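Local coordinates for protein ribulose-1,5-bisphosphate carboxylase/oxygenase large subunit (Rhodopseudomonas palustris, PDB 3QFW) that is a Rubisco-like protein built on the Rubisco-type TIM-barrel domain, whose own reaction is uncertain but probably resembles the magnesium-dependent chemistry of Rubisco, at residues A137-G142 with K164-L169; A147-A152 with A181-K186; A202-G207 with A226-P231; V252-M257 with A280-N285. All coordinates share one frame; numbering follows the deposited sequence.

Contact 1: A137-G142 with K164-L169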
loop_
_atom_site.group_PDB
_atom_site.type_symbol
_atom_site.label_atom_id
_atom_site.label_comp_id
_atom_site.label_asym_id
_atom_site.label_seq_id
_atom_site.Cartn_x
_atom_site.Cartn_y
_atom_site.Cartn_z
ATOM N N ALA B 137 20.142 -13.008 2.723
ATOM C CA ALA B 137 20.002 -11.744 2.020
ATOM C C ALA B 137 21.364 -11.105 1.806
ATOM O O ALA B 137 22.300 -11.333 2.579
ATOM C CB ALA B 137 19.068 -10.798 2.777
ATOM N N LEU B 138 21.472 -10.328 0.734
ATOM C CA LEU B 138 22.662 -9.538 0.465
ATOM C C LEU B 138 22.532 -8.179 1.151
ATOM O O LEU B 138 21.653 -7.387 0.819
ATOM C CB LEU B 138 22.844 -9.339 -1.039
ATOM C CG LEU B 138 22.982 -10.594 -1.900
ATOM C CD1 LEU B 138 23.175 -10.189 -3.348
ATOM C CD2 LEU B 138 24.132 -11.502 -1.416
ATOM N N LYS B 139 23.405 -7.949 2.124
ATOM C CA LYS B 139 23.453 -6.724 2.905
ATOM C C LYS B 139 24.916 -6.475 3.212
ATOM O O LYS B 139 25.700 -7.431 3.277
ATOM C CB LYS B 139 22.696 -6.915 4.219
ATOM C CG LYS B 139 21.266 -7.391 4.054
ATOM C CD LYS B 139 20.576 -7.558 5.396
ATOM C CE LYS B 139 19.078 -7.771 5.212
ATOM N NZ LYS B 139 18.359 -7.948 6.507
ATOM N N PRO B 140 25.299 -5.207 3.436
ATOM C CA PRO B 140 24.473 -3.988 3.454
ATOM C C PRO B 140 24.368 -3.280 2.097
ATOM O O PRO B 140 25.262 -3.402 1.266
ATOM C CB PRO B 140 25.223 -3.092 4.442
ATOM C CG PRO B 140 26.665 -3.472 4.248
ATOM C CD PRO B 140 26.672 -4.951 3.913
ATOM N N GLN B 141 23.288 -2.525 1.895
ATOM C CA GLN B 141 23.017 -1.874 0.608
ATOM C C GLN B 141 23.992 -0.753 0.186
ATOM O O GLN B 141 23.863 -0.196 -0.899
ATOM C CB GLN B 141 21.572 -1.345 0.548
ATOM C CG GLN B 141 21.163 -0.429 1.690
ATOM C CD GLN B 141 19.926 0.406 1.366
ATOM O OE1 GLN B 141 18.921 0.358 2.080
ATOM N NE2 GLN B 141 20.000 1.187 0.292
ATOM N N GLY B 142 24.953 -0.413 1.027
ATOM C CA GLY B 142 25.944 0.572 0.621
ATOM C C GLY B 142 26.954 0.049 -0.395
ATOM O O GLY B 142 27.679 0.827 -1.019
ATOM N N LYS B 164 18.663 -13.581 -1.836
ATOM C CA LYS B 164 17.780 -12.478 -2.181
ATOM C C LYS B 164 18.492 -11.163 -1.920
ATOM O O LYS B 164 19.358 -11.078 -1.049
ATOM C CB LYS B 164 16.505 -12.543 -1.332
ATOM C CG LYS B 164 16.764 -12.333 0.162
ATOM C CD LYS B 164 15.516 -12.535 1.012
ATOM C CE LYS B 164 14.562 -11.354 0.959
ATOM N NZ LYS B 164 15.141 -10.050 1.466
ATOM N N ASP B 165 18.117 -10.133 -2.673
ATOM C CA ASP B 165 18.533 -8.776 -2.363
ATOM C C ASP B 165 17.970 -8.371 -1.011
ATOM O O ASP B 165 16.895 -8.814 -0.607
ATOM C CB ASP B 165 17.990 -7.798 -3.402
ATOM C CG ASP B 165 18.888 -7.655 -4.610
ATOM O OD1 ASP B 165 20.016 -8.195 -4.593
ATOM O OD2 ASP B 165 18.461 -6.985 -5.578
ATOM N N ASP B 166 18.710 -7.537 -0.301
ATOM C CA ASP B 166 18.100 -6.712 0.723
ATOM C C ASP B 166 16.857 -6.110 0.058
ATOM O O ASP B 166 16.882 -5.758 -1.125
ATOM C CB ASP B 166 19.080 -5.620 1.148
ATOM C CG ASP B 166 18.517 -4.702 2.212
ATOM O OD1 ASP B 166 17.372 -4.237 2.075
ATOM O OD2 ASP B 166 19.225 -4.445 3.199
ATOM N N HIS B 167 15.755 -6.037 0.792
ATOM C CA HIS B 167 14.529 -5.490 0.217
ATOM C C HIS B 167 14.706 -3.995 -0.026
ATOM O O HIS B 167 13.932 -3.378 -0.758
ATOM C CB HIS B 167 13.351 -5.694 1.156
ATOM C CG HIS B 167 13.263 -4.661 2.228
ATOM N ND1 HIS B 167 12.489 -3.524 2.104
ATOM C CD2 HIS B 167 13.879 -4.568 3.429
ATOM C CE1 HIS B 167 12.624 -2.784 3.189
ATOM N NE2 HIS B 167 13.459 -3.397 4.010
ATOM N N GLY B 168 15.713 -3.423 0.623
ATOM C CA GLY B 168 16.039 -2.018 0.476
ATOM C C GLY B 168 16.825 -1.712 -0.779
ATOM O O GLY B 168 16.943 -0.555 -1.189
ATOM N N LEU B 169 17.360 -2.750 -1.404
ATOM C CA LEU B 169 18.103 -2.580 -2.642
ATOM C C LEU B 169 17.133 -2.387 -3.788
ATOM O O LEU B 169 16.220 -3.189 -3.991
ATOM C CB LEU B 169 19.009 -3.784 -2.910
ATOM C CG LEU B 169 20.328 -3.823 -2.145
ATOM C CD1 LEU B 169 20.920 -5.229 -2.185
ATOM C CD2 LEU B 169 21.319 -2.818 -2.717
#
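L138 ties its strand to K164 and D166 through both backbone polar groups. Its N lies 2.9 Å from K164 O, almost in line with that carbonyl, while L138 O takes a longer bond of 3.2 Å from D166 N, bent to 137° at the hydrogen. K164 O has a second, weaker visitor in a CH···O contact from A137 CA. The lysine starts between backbone N and carbonyl carbon (chi1 65°), which lays its CG 3.8 Å from A137 CB; two further bends bring NZ back to D165 O at 3.0 Å. With an alanine in place of K164, D165 O would probably lose this donor and A137 its aliphatic neighbour. The D165 carboxylate is well supplied: OD2 meets R180 and the backbone N of N204, and OD1 meets Y201. K139 crosses D166 at about a right angle, its CG 3.7 Å from D166 OD2, and its extended chain carries NZ on to a salt bridge with E35 of the second subunit. Q141 CB rests 3.6 Å from L169 CD2. K164 to H167 match Rubisco's KDDE run of carbamylated lysine and magnesium ligands, but the lysine is unmodified and a histidine replaces the glutamate, so any metal site is probably altered. The two strands are parallel barrel neighbours joined by helix 145-157, whose I151, A152 and L155 cover L138; V184 of helix 177-195 packs there too.

Contact 2: A147-A152 with A181-K186; sequences ALASIA and AAAVGK
A149 and A152 meet A183 and V184 without a hydrogen bond between the helices; the shortest sound polar bond is internal to one of them, G185 N to A181 O at 2.8 Å. What crosses the gap is methyl packing. The tightest approach is that of A149 CB, which presses to 3.1 Å on A183 O, so a methyl sits directly against a main-chain carbonyl. The same CB lies 3.9 Å from A183 CB. These two alanines meet at one place, and V184 carries the rest with both of its branches. Its CG1 is anti to the backbone N (chi1 171°), which sends it to A152 CB at 3.9 Å, while CG2, beside the backbone N, faces the backbone of the other helix, 4.0 Å from A149 N and 4.1 Å from L148 CB. One valine thus touches L148, A149 and A152, residues that share one side of the facing helix. Because nearly every partner is an alanine, the axes of the two segments come within 7.9 Å and run nearly alongside each other, at a crossing angle of -21°. Strand 133-138 lies beneath the seam. Successive outer helices packing side by side in the same sense over parallel strands are what a beta/alpha barrel has, here the TIM barrel of the Rubisco family.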
loop_
_atom_site.group_PDB
_atom_site.type_symbol
_atom_site.label_atom_id
_atom_site.label_comp_id
_atom_site.label_asym_id
_atom_site.label_seq_id
_atom_site.Cartn_x
_atom_site.Cartn_y
_atom_site.Cartn_z
ATOM N N ALA B 147 31.136 -6.127 -4.679
ATOM C CA ALA B 147 31.190 -6.536 -3.279
ATOM C C ALA B 147 29.964 -7.371 -2.903
ATOM O O ALA B 147 30.066 -8.328 -2.131
ATOM C CB ALA B 147 31.309 -5.323 -2.378
ATOM N N LEU B 148 28.809 -6.995 -3.451
ATOM C CA LEU B 148 27.586 -7.776 -3.295
ATOM C C LEU B 148 27.773 -9.140 -3.951
ATOM O O LEU B 148 27.398 -10.170 -3.386
ATOM C CB LEU B 148 26.388 -7.045 -3.924
ATOM C CG LEU B 148 25.962 -5.703 -3.314
ATOM C CD1 LEU B 148 24.886 -5.040 -4.161
ATOM C CD2 LEU B 148 25.476 -5.896 -1.881
ATOM N N ALA B 149 28.364 -9.138 -5.145
ATOM C CA ALA B 149 28.636 -10.376 -5.882
ATOM C C ALA B 149 29.537 -11.336 -5.110
ATOM O O ALA B 149 29.298 -12.543 -5.092
ATOM C CB ALA B 149 29.245 -10.063 -7.246
ATOM N N SER B 150 30.570 -10.787 -4.481
ATOM C CA SER B 150 31.516 -11.574 -3.694
ATOM C C SER B 150 30.809 -12.276 -2.537
ATOM O O SER B 150 31.054 -13.456 -2.270
ATOM C CB SER B 150 32.652 -10.682 -3.180
ATOM O OG SER B 150 33.421 -11.335 -2.186
ATOM N N ILE B 151 29.925 -11.545 -1.862
ATOM C CA ILE B 151 29.127 -12.101 -0.774
ATOM C C ILE B 151 28.228 -13.222 -1.271
ATOM O O ILE B 151 28.189 -14.311 -0.680
ATOM C CB ILE B 151 28.236 -11.028 -0.121
ATOM C CG1 ILE B 151 29.097 -9.970 0.568
ATOM C CG2 ILE B 151 27.270 -11.676 0.864
ATOM C CD1 ILE B 151 30.115 -10.543 1.524
ATOM N N ALA B 152 27.503 -12.959 -2.353
ATOM C CA ALA B 152 26.631 -13.968 -2.947
ATOM C C ALA B 152 27.398 -15.241 -3.273
ATOM O O ALA B 152 26.904 -16.356 -3.068
ATOM C CB ALA B 152 25.968 -13.434 -4.197
ATOM N N ALA B 181 22.381 -7.046 -10.813
ATOM C CA ALA B 181 21.857 -8.336 -11.247
ATOM C C ALA B 181 22.929 -9.102 -12.013
ATOM O O ALA B 181 23.072 -10.316 -11.862
ATOM C CB ALA B 181 20.613 -8.145 -12.101
ATOM N N ALA B 182 23.695 -8.386 -12.829
ATOM C CA ALA B 182 24.744 -9.023 -13.618
ATOM C C ALA B 182 25.842 -9.568 -12.712
ATOM O O ALA B 182 26.125 -10.765 -12.713
ATOM C CB ALA B 182 25.316 -8.056 -14.637
ATOM N N ALA B 183 26.444 -8.680 -11.930
ATOM C CA ALA B 183 27.527 -9.050 -11.025
ATOM C C ALA B 183 27.137 -10.187 -10.083
ATOM O O ALA B 183 27.922 -11.113 -9.859
ATOM C CB ALA B 183 27.994 -7.825 -10.227
ATOM N N VAL B 184 25.928 -10.121 -9.532
ATOM C CA VAL B 184 25.488 -11.128 -8.570
ATOM C C VAL B 184 25.106 -12.441 -9.243
ATOM O O VAL B 184 25.530 -13.520 -8.815
ATOM C CB VAL B 184 24.298 -10.637 -7.723
ATOM C CG1 VAL B 184 23.743 -11.795 -6.892
ATOM C CG2 VAL B 184 24.734 -9.485 -6.829
ATOM N N GLY B 185 24.296 -12.345 -10.291
ATOM C CA GLY B 185 23.848 -13.524 -11.010
ATOM C C GLY B 185 25.022 -14.323 -11.535
ATOM O O GLY B 185 25.026 -15.549 -11.467
ATOM N N LYS B 186 26.016 -13.616 -12.069
ATOM C CA LYS B 186 27.256 -14.231 -12.533
ATOM C C LYS B 186 27.933 -14.981 -11.399
ATOM O O LYS B 186 28.361 -16.121 -11.567
ATOM C CB LYS B 186 28.207 -13.157 -13.062
ATOM C CG LYS B 186 29.582 -13.665 -13.476
ATOM C CD LYS B 186 29.584 -14.153 -14.918
ATOM C CE LYS B 186 31.003 -14.372 -15.428
ATOM N NZ LYS B 186 31.020 -14.664 -16.891
#

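Contact 3: A202-G207 with A226-P231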
loop_
_atom_site.group_PDB
_atom_site.type_symbol
_atom_site.label_atom_id
_atom_site.label_comp_id
_atom_site.label_asym_id
_atom_site.label_seq_id
_atom_site.Cartn_x
_atom_site.Cartn_y
_atom_site.Cartn_z
ATOM N N ALA B 202 17.396 -13.934 -6.170
ATOM C CA ALA B 202 16.174 -13.145 -6.301
ATOM C C ALA B 202 16.455 -11.643 -6.116
ATOM O O ALA B 202 16.457 -11.140 -4.999
ATOM C CB ALA B 202 15.136 -13.622 -5.294
ATOM N N PRO B 203 16.746 -10.936 -7.213
ATOM C CA PRO B 203 16.946 -9.481 -7.140
ATOM C C PRO B 203 15.631 -8.729 -6.915
ATOM O O PRO B 203 14.567 -9.191 -7.338
ATOM C CB PRO B 203 17.525 -9.136 -8.515
ATOM C CG PRO B 203 17.073 -10.251 -9.398
ATOM C CD PRO B 203 17.073 -11.473 -8.542
ATOM N N ASN B 204 15.704 -7.583 -6.244
ATOM C CA ASN B 204 14.498 -6.833 -5.926
ATOM C C ASN B 204 14.106 -5.895 -7.053
ATOM O O ASN B 204 14.836 -4.947 -7.353
ATOM C CB ASN B 204 14.661 -6.048 -4.621
ATOM C CG ASN B 204 13.390 -5.315 -4.228
ATOM O OD1 ASN B 204 12.350 -5.938 -4.014
ATOM N ND2 ASN B 204 13.465 -3.981 -4.141
ATOM N N ILE B 205 12.966 -6.154 -7.683
ATOM C CA ILE B 205 12.447 -5.232 -8.699
ATOM C C ILE B 205 11.527 -4.166 -8.095
ATOM O O ILE B 205 10.786 -4.446 -7.154
ATOM C CB ILE B 205 11.759 -5.961 -9.861
ATOM C CG1 ILE B 205 10.601 -6.822 -9.349
ATOM C CG2 ILE B 205 12.780 -6.823 -10.595
ATOM C CD1 ILE B 205 9.635 -7.240 -10.433
ATOM N N SER B 206 11.575 -2.959 -8.667
ATOM C CA SER B 206 11.113 -1.741 -8.003
ATOM C C SER B 206 10.451 -0.722 -8.937
ATOM O O SER B 206 10.620 -0.776 -10.155
ATOM C CB SER B 206 12.327 -1.044 -7.370
ATOM O OG SER B 206 12.070 -0.707 -6.028
ATOM N N GLY B 207 9.719 0.221 -8.346
ATOM C CA GLY B 207 9.246 1.399 -9.065
ATOM C C GLY B 207 7.870 1.257 -9.695
ATOM O O GLY B 207 6.996 0.595 -9.142
ATOM N N ALA B 226 15.125 -16.223 -10.049
ATOM C CA ALA B 226 14.131 -15.765 -9.087
ATOM C C ALA B 226 14.031 -14.250 -9.082
ATOM O O ALA B 226 14.837 -13.570 -9.709
ATOM C CB ALA B 226 14.449 -16.283 -7.695
ATOM N N VAL B 227 13.037 -13.738 -8.365
ATOM C CA VAL B 227 12.802 -12.302 -8.272
ATOM C C VAL B 227 12.102 -11.969 -6.960
ATOM O O VAL B 227 11.252 -12.735 -6.486
ATOM C CB VAL B 227 11.912 -11.806 -9.421
ATOM C CG1 VAL B 227 12.625 -11.940 -10.755
ATOM C CG2 VAL B 227 10.584 -12.549 -9.436
ATOM N N LEU B 228 12.455 -10.822 -6.387
ATOM C CA LEU B 228 11.897 -10.379 -5.119
ATOM C C LEU B 228 11.011 -9.169 -5.384
ATOM O O LEU B 228 11.384 -8.280 -6.149
ATOM C CB LEU B 228 13.017 -9.989 -4.153
ATOM C CG LEU B 228 12.590 -9.599 -2.739
ATOM C CD1 LEU B 228 11.991 -10.818 -2.030
ATOM C CD2 LEU B 228 13.782 -9.052 -1.960
ATOM N N VAL B 229 9.831 -9.139 -4.774
ATOM C CA VAL B 229 8.923 -8.003 -4.964
ATOM C C VAL B 229 8.178 -7.747 -3.673
ATOM O O VAL B 229 7.743 -8.688 -3.015
ATOM C CB VAL B 229 7.871 -8.292 -6.048
ATOM C CG1 VAL B 229 7.137 -7.000 -6.448
ATOM C CG2 VAL B 229 8.511 -8.944 -7.271
ATOM N N ALA B 230 8.016 -6.476 -3.317
ATOM C CA ALA B 230 7.169 -6.101 -2.186
ATOM C C ALA B 230 5.816 -5.632 -2.707
ATOM O O ALA B 230 5.689 -4.485 -3.149
ATOM C CB ALA B 230 7.836 -5.011 -1.378
ATOM N N PRO B 231 4.803 -6.516 -2.673
ATOM C CA PRO B 231 3.516 -6.205 -3.311
ATOM C C PRO B 231 2.884 -4.924 -2.773
ATOM O O PRO B 231 2.254 -4.188 -3.540
ATOM C CB PRO B 231 2.645 -7.432 -2.985
ATOM C CG PRO B 231 3.661 -8.565 -2.755
ATOM C CD PRO B 231 4.834 -7.884 -2.104
HETATM O O HOH W 1 9.981 -4.718 -4.306
#
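L228 and N204 face each other at the middle of this contact, with A202 against A226 before them and I205 against V229 beyond. The leucine points at the other segment, and its CG comes 3.9 Å from N204 OD1. N204 has its CG anti to the backbone N (chi1 -177°), which lays the amide beside the leucine and leaves OD1 close to L228 O, a pair of acceptors that cannot bond. OD1 is instead satisfied by a water, which donates to it (2.7 Å from water O) and to I205 O, and accepts from A230 N (2.8 Å from water O). N204 ND2 turns the other way, to L169 O. At one end the two methyls, A202 CB and A226 CB, touch at 3.6 Å; at the other, I205 and V229 slant across one another, with I205 CG1 3.6 Å from V229 CG2. P203 brings CD to 3.3 Å from A226 O. The backbones are joined at one bridge only: L228 N gives a nearly straight bond (168°) to P203 O, its donor well above the plane of that carbonyl, and I205 N satisfies L228 O at 3.1 Å. A230 occupies the N-cap position, just before helix 231-234. Loops of this kind, leaving the carboxyl ends of parallel strands and packing on the next strand, are typical of the TIM barrel, where they usually frame the active site.

Contact 4: V252-M257 with A280-N285; sequences VAHPAM and ATVFPN
V282 is the hub of the tight part, packed against V252, A253 and P255. Its N donates to A253 O at 3.0 Å, and A253 N in turn bonds almost straight to A280 O at 2.8 Å (177°). With chi1 at 177°, V282 CG2 lies beside its own backbone N, anti to the carbonyl carbon, which brings it 3.9 Å from V252 CG1, the two valines slanting across each other. P255 brings CD to 3.3 Å from V282 O, while the same CD lies over one face of the H254 ring. A glycine in place of P255 would probably uncover V282 O and V282 CB, bare that face of the H254 ring to its neighbour, and leave the backbone at this bend less restrained. The pairing then loosens: CA distances grow from 4.7 Å for V252 and A280 to 6.4 Å for P255 and F283. The chain past P255 swings off, and A256 and M257 meet the second subunit instead, M257 remaining partly exposed. H254 ND1 holds this turn by accepting from A256 N. Strand 226-229 flanks 250-253, strand 315-319 flanks 280-284, and helix 265-276, which links the two strands, packs F273 on A253 and T281.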
loop_
_atom_site.group_PDB
_atom_site.type_symbol
_atom_site.label_atom_id
_atom_site.label_comp_id
_atom_site.label_asym_id
_atom_site.label_seq_id
_atom_site.Cartn_x
_atom_site.Cartn_y
_atom_site.Cartn_z
ATOM N N VAL B 252 9.425 -14.317 -5.179
ATOM C CA VAL B 252 9.519 -14.234 -3.727
ATOM C C VAL B 252 8.889 -12.916 -3.287
ATOM O O VAL B 252 9.323 -11.846 -3.715
ATOM C CB VAL B 252 10.982 -14.251 -3.252
ATOM C CG1 VAL B 252 11.047 -14.260 -1.732
ATOM C CG2 VAL B 252 11.749 -15.452 -3.843
ATOM N N ALA B 253 7.880 -12.986 -2.430
ATOM C CA ALA B 253 7.244 -11.770 -1.944
ATOM C C ALA B 253 7.887 -11.294 -0.642
ATOM O O ALA B 253 8.297 -12.106 0.190
ATOM C CB ALA B 253 5.748 -11.981 -1.769
ATOM N N HIS B 254 7.996 -9.973 -0.497
ATOM C CA HIS B 254 8.511 -9.330 0.710
ATOM C C HIS B 254 7.412 -8.468 1.343
ATOM O O HIS B 254 6.597 -7.871 0.634
ATOM C CB HIS B 254 9.709 -8.437 0.370
ATOM C CG HIS B 254 10.409 -7.888 1.575
ATOM N ND1 HIS B 254 10.056 -6.692 2.162
ATOM C CD2 HIS B 254 11.436 -8.381 2.313
ATOM C CE1 HIS B 254 10.833 -6.469 3.207
ATOM N NE2 HIS B 254 11.686 -7.477 3.317
ATOM N N PRO B 255 7.396 -8.380 2.679
ATOM C CA PRO B 255 6.259 -7.726 3.333
ATOM C C PRO B 255 6.404 -6.209 3.570
ATOM O O PRO B 255 5.627 -5.661 4.347
ATOM C CB PRO B 255 6.187 -8.454 4.678
ATOM C CG PRO B 255 7.627 -8.744 4.992
ATOM C CD PRO B 255 8.245 -9.111 3.648
ATOM N N ALA B 256 7.369 -5.548 2.939
ATOM C CA ALA B 256 7.537 -4.107 3.137
ATOM C C ALA B 256 6.201 -3.367 2.970
ATOM O O ALA B 256 5.509 -3.570 1.983
ATOM C CB ALA B 256 8.571 -3.558 2.169
ATOM N N MET B 257 5.864 -2.530 3.953
ATOM C CA MET B 257 4.621 -1.725 3.982
ATOM C C MET B 257 3.329 -2.516 4.210
ATOM O O MET B 257 2.232 -1.986 4.027
ATOM C CB MET B 257 4.497 -0.793 2.765
ATOM C CG MET B 257 5.278 0.533 2.890
ATOM S SD MET B 257 4.609 1.726 4.098
ATOM C CE MET B 257 3.040 2.073 3.327
ATOM N N ALA B 280 7.181 -17.839 -2.790
ATOM C CA ALA B 280 7.652 -17.837 -1.414
ATOM C C ALA B 280 7.234 -16.527 -0.780
ATOM O O ALA B 280 7.035 -15.526 -1.470
ATOM C CB ALA B 280 9.163 -18.018 -1.333
ATOM N N THR B 281 7.085 -16.527 0.534
ATOM C CA THR B 281 6.637 -15.314 1.190
ATOM C C THR B 281 7.413 -15.070 2.487
ATOM O O THR B 281 7.412 -15.903 3.408
ATOM C CB THR B 281 5.093 -15.302 1.373
ATOM O OG1 THR B 281 4.691 -14.051 1.926
ATOM C CG2 THR B 281 4.616 -16.445 2.289
ATOM N N VAL B 282 8.105 -13.931 2.519
ATOM C CA VAL B 282 8.962 -13.560 3.636
ATOM C C VAL B 282 8.128 -12.902 4.739
ATOM O O VAL B 282 7.226 -12.128 4.460
ATOM C CB VAL B 282 10.076 -12.587 3.173
ATOM C CG1 VAL B 282 10.941 -12.128 4.346
ATOM C CG2 VAL B 282 10.922 -13.221 2.073
ATOM N N PHE B 283 8.430 -13.233 5.990
ATOM C CA PHE B 283 7.750 -12.643 7.143
ATOM C C PHE B 283 8.651 -12.762 8.362
ATOM O O PHE B 283 9.470 -13.696 8.458
ATOM C CB PHE B 283 6.412 -13.337 7.417
ATOM C CG PHE B 283 6.543 -14.801 7.788
ATOM C CD1 PHE B 283 6.452 -15.209 9.110
ATOM C CD2 PHE B 283 6.730 -15.755 6.808
ATOM C CE1 PHE B 283 6.553 -16.559 9.448
ATOM C CE2 PHE B 283 6.841 -17.113 7.134
ATOM C CZ PHE B 283 6.756 -17.505 8.455
ATOM N N PRO B 284 8.512 -11.818 9.295
ATOM C CA PRO B 284 9.326 -11.842 10.511
ATOM C C PRO B 284 8.885 -12.974 11.426
ATOM O O PRO B 284 7.701 -13.101 11.753
ATOM C CB PRO B 284 9.064 -10.464 11.141
ATOM C CG PRO B 284 7.757 -10.017 10.568
ATOM C CD PRO B 284 7.673 -10.603 9.196
ATOM N N ASN B 285 9.845 -13.814 11.806
ATOM C CA ASN B 285 9.586 -14.963 12.661
ATOM C C ASN B 285 9.186 -14.454 14.037
ATOM O O ASN B 285 9.476 -13.306 14.384
ATOM C CB ASN B 285 10.864 -15.813 12.758
ATOM C CG ASN B 285 10.638 -17.159 13.429
ATOM O OD1 ASN B 285 9.775 -17.938 13.026
ATOM N ND2 ASN B 285 11.423 -17.434 14.461
#

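The four contacts trace part of one barrel. Contacts 1 and 3 have centres 11 Å apart; N204 joins them, and D165 O lies 3.4 Å from L228 CD2. Contacts 3 and 4 share a sheet through the bonds of V227 O to V252 N and V229 O to H254 N. Contact 1 meets contact 4 through the stacked rings of H167 and H254. Contact 2 belongs to the outer layer, touching contact 1 at L138 but lying about 22 Å, centre to centre, from contact 4. By analogy with Rubisco, the active site probably lies at the carboxyl-terminal ends of the strands of contacts 1, 3 and 4, away from contact 2.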